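Oligopeptide-binding protein oppA (Lactococcus lactis, PDB 3DRF) binds oligopeptides in a voluminous cavity that closes like a Venus fly-trap, serving as the receptor of the OppABCDF transporter that imports them. Local coordinates at residues 39-50 / 58-69. Numbering follows the deposited sequence.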
# COMPACT_ATOMS: atom_id res chain seq x y z
N TYR A 39 15.39 -6.59 4.20
CA TYR A 39 14.23 -6.56 3.30
C TYR A 39 14.71 -6.73 1.87
O TYR A 39 15.61 -6.07 1.45
CB TYR A 39 13.43 -5.24 3.50
CG TYR A 39 12.05 -5.29 2.88
CD1 TYR A 39 10.93 -5.60 3.64
CD2 TYR A 39 11.88 -5.09 1.52
CE1 TYR A 39 9.68 -5.67 3.03
CE2 TYR A 39 10.68 -5.15 0.95
CZ TYR A 39 9.60 -5.46 1.71
OH TYR A 39 8.37 -5.51 1.10
N GLN A 40 14.06 -7.63 1.15
CA GLN A 40 14.42 -7.88 -0.23
C GLN A 40 13.90 -6.75 -1.14
O GLN A 40 12.75 -6.50 -1.25
CB GLN A 40 13.86 -9.23 -0.69
CG GLN A 40 14.41 -9.61 -2.10
CD GLN A 40 13.86 -10.95 -2.53
OE1 GLN A 40 12.78 -11.04 -3.06
NE2 GLN A 40 14.63 -11.99 -2.28
N SER A 41 14.87 -6.09 -1.75
CA SER A 41 14.60 -4.99 -2.62
C SER A 41 15.73 -4.80 -3.62
O SER A 41 16.84 -4.73 -3.24
CB SER A 41 14.45 -3.69 -1.79
OG SER A 41 14.22 -2.57 -2.63
N ASP A 42 15.38 -4.70 -4.88
CA ASP A 42 16.34 -4.38 -5.93
C ASP A 42 16.59 -2.86 -6.09
O ASP A 42 17.52 -2.46 -6.72
CB ASP A 42 15.91 -5.03 -7.27
CG ASP A 42 16.08 -6.57 -7.25
OD1 ASP A 42 17.02 -6.97 -6.67
OD2 ASP A 42 15.22 -7.27 -7.70
N SER A 43 15.74 -2.06 -5.49
CA SER A 43 15.93 -0.60 -5.46
C SER A 43 16.46 -0.11 -4.11
O SER A 43 16.21 -0.69 -3.11
CB SER A 43 14.59 0.10 -5.70
OG SER A 43 14.14 -0.07 -7.02
N PRO A 44 17.16 1.01 -4.11
CA PRO A 44 17.61 1.62 -2.87
C PRO A 44 16.43 1.94 -1.93
O PRO A 44 15.37 2.33 -2.33
CB PRO A 44 18.30 2.92 -3.34
CG PRO A 44 18.64 2.70 -4.72
CD PRO A 44 17.61 1.75 -5.29
N MET A 45 16.70 1.80 -0.64
CA MET A 45 15.79 2.22 0.40
C MET A 45 15.51 3.73 0.28
O MET A 45 16.37 4.49 0.01
CB MET A 45 16.52 1.91 1.73
CG MET A 45 15.70 2.26 2.92
SD MET A 45 16.59 2.05 4.46
CE MET A 45 17.80 3.44 4.44
N LYS A 46 14.29 4.12 0.50
CA LYS A 46 13.88 5.53 0.55
C LYS A 46 13.45 5.81 1.98
O LYS A 46 12.33 5.64 2.36
CB LYS A 46 12.72 5.81 -0.42
CG LYS A 46 13.13 5.73 -1.83
CD LYS A 46 11.94 6.00 -2.71
CE LYS A 46 11.18 7.35 -2.38
NZ LYS A 46 12.02 8.47 -2.61
N ALA A 47 14.41 6.22 2.79
CA ALA A 47 14.12 6.55 4.21
C ALA A 47 13.18 7.76 4.28
O ALA A 47 13.47 8.76 3.79
CB ALA A 47 15.38 6.86 5.00
N GLN A 48 12.03 7.53 4.88
CA GLN A 48 11.03 8.62 5.16
C GLN A 48 10.25 8.19 6.38
O GLN A 48 9.46 7.29 6.34
CB GLN A 48 10.10 8.83 3.95
CG GLN A 48 9.04 9.96 4.21
CD GLN A 48 9.66 11.18 4.93
OE1 GLN A 48 9.38 11.44 6.04
NE2 GLN A 48 10.48 11.91 4.21
N TRP A 49 10.51 8.87 7.49
CA TRP A 49 9.96 8.43 8.78
C TRP A 49 8.56 8.95 9.07
O TRP A 49 7.92 8.51 9.97
CB TRP A 49 10.96 8.83 9.92
CG TRP A 49 12.29 8.02 9.81
CD1 TRP A 49 13.38 8.37 9.09
CD2 TRP A 49 12.56 6.74 10.38
NE1 TRP A 49 14.33 7.38 9.21
CE2 TRP A 49 13.85 6.38 10.00
CE3 TRP A 49 11.82 5.86 11.21
CZ2 TRP A 49 14.46 5.17 10.42
CZ3 TRP A 49 12.41 4.65 11.58
CH2 TRP A 49 13.73 4.32 11.18
N LEU A 50 8.11 9.87 8.22
CA LEU A 50 6.72 10.40 8.32
C LEU A 50 5.81 9.62 7.39
O LEU A 50 6.00 9.57 6.22
CB LEU A 50 6.66 11.90 7.93
CG LEU A 50 7.52 12.88 8.76
CD1 LEU A 50 7.22 14.31 8.31
CD2 LEU A 50 7.25 12.73 10.31
N THR A 58 8.42 -1.09 1.39
CA THR A 58 9.82 -1.42 1.76
C THR A 58 10.24 -0.64 3.01
O THR A 58 10.57 -1.19 4.01
CB THR A 58 10.73 -1.11 0.59
OG1 THR A 58 10.39 -1.97 -0.49
CG2 THR A 58 12.21 -1.38 0.94
N PHE A 59 10.17 0.68 2.95
CA PHE A 59 10.58 1.46 4.12
C PHE A 59 9.57 1.36 5.29
O PHE A 59 9.95 1.32 6.44
CB PHE A 59 10.88 2.95 3.79
CG PHE A 59 11.58 3.57 4.93
CD1 PHE A 59 12.85 3.21 5.23
CD2 PHE A 59 10.85 4.32 5.85
CE1 PHE A 59 13.47 3.74 6.40
CE2 PHE A 59 11.46 4.80 6.97
CZ PHE A 59 12.69 4.53 7.23
N ALA A 60 8.28 1.28 4.98
CA ALA A 60 7.31 1.08 6.04
C ALA A 60 7.67 -0.17 6.87
O ALA A 60 7.65 -0.13 8.02
CB ALA A 60 5.89 0.93 5.45
N THR A 61 8.08 -1.23 6.19
CA THR A 61 8.49 -2.46 6.88
C THR A 61 9.81 -2.26 7.66
O THR A 61 9.88 -2.60 8.79
CB THR A 61 8.61 -3.61 5.91
OG1 THR A 61 7.34 -3.85 5.31
CG2 THR A 61 9.03 -4.87 6.65
N MET A 62 10.80 -1.67 7.03
CA MET A 62 12.11 -1.39 7.70
C MET A 62 12.03 -0.46 8.91
O MET A 62 12.86 -0.54 9.75
CB MET A 62 13.12 -0.85 6.67
CG MET A 62 13.42 -1.85 5.54
SD MET A 62 14.67 -1.23 4.36
CE MET A 62 16.20 -1.47 5.30
N SER A 63 10.98 0.37 8.96
CA SER A 63 10.72 1.26 10.09
C SER A 63 10.13 0.55 11.33
O SER A 63 9.97 1.16 12.33
CB SER A 63 9.78 2.42 9.68
OG SER A 63 8.42 1.98 9.56
N GLY A 64 9.82 -0.74 11.21
CA GLY A 64 9.12 -1.45 12.26
C GLY A 64 9.71 -1.31 13.68
O GLY A 64 9.04 -0.95 14.59
N PRO A 65 11.01 -1.62 13.81
CA PRO A 65 11.63 -1.52 15.15
C PRO A 65 11.57 -0.09 15.76
O PRO A 65 11.55 0.07 16.94
CB PRO A 65 13.09 -1.97 14.91
CG PRO A 65 13.03 -2.88 13.74
CD PRO A 65 11.94 -2.22 12.83
N GLY A 66 11.47 0.91 14.91
CA GLY A 66 11.34 2.30 15.37
C GLY A 66 9.91 2.77 15.64
O GLY A 66 9.73 3.91 15.99
N GLY A 67 8.93 1.87 15.52
CA GLY A 67 7.54 2.21 15.77
C GLY A 67 6.69 2.16 14.50
O GLY A 67 5.54 2.44 14.59
N GLY A 68 7.23 1.75 13.37
CA GLY A 68 6.42 1.64 12.14
C GLY A 68 5.86 2.97 11.64
O GLY A 68 4.71 3.08 11.34
N GLN A 69 6.72 3.97 11.65
CA GLN A 69 6.36 5.40 11.35
C GLN A 69 5.35 5.93 12.39
O GLN A 69 4.46 6.65 12.10
CB GLN A 69 5.92 5.55 9.88
CG GLN A 69 7.02 5.13 8.93
CD GLN A 69 6.53 4.91 7.49
OE1 GLN A 69 7.13 5.36 6.56
NE2 GLN A 69 5.42 4.25 7.37
O HOH W 1 11.91 -1.24 -2.73
O HOH W 2 4.76 9.20 11.01
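Phe59 reaches from helix 57-62 into the loop that follows strand 34-40, where its CB starts 3.4 Å from Lys46 O. With CG anti to the backbone N (chi1 -167°), the ring then runs out along residues 45-49. CD1 meets Met45 CG at 3.8 Å, and Met45 SD lies at the ring edge, a Met-aromatic contact. CE1 slides under Ala47, whose CA stands over the face 3.7 Å from the Phe59 ring centroid, a CH-pi contact. On the other flank CD2 and CE2 brush the carbonyl O of Gln48. The tip, CZ, points into the face of Trp49, 3.5 Å from its CE2; the two planes stand at 86°, a T-shaped pair. With an alanine in its place, the Trp49 face is likely to lose its edge-on partner and a gap to open at Ala47 CA. At the other end, Thr58 CA sits over one face of the Tyr39 ring, while a water bridges Ser41 OG and Thr58 OG1. Between Tyr39 and Phe59, Met62 CG lies against Tyr39 CB, and Met62 CE packs on Met45 SD at 3.6 Å. Trp49 NE1 hydrogen-bonds to Thr215 O, which helps set the indole's rotation. The contact thus ties loop and helix to the mixed sheet of this family 5 solute-binding protein: Phe59 and Trp49 touch Ile235 of strand 234-239, Met62 touches Val257 of strand 252-258, and Ala60 packs against the bound peptide.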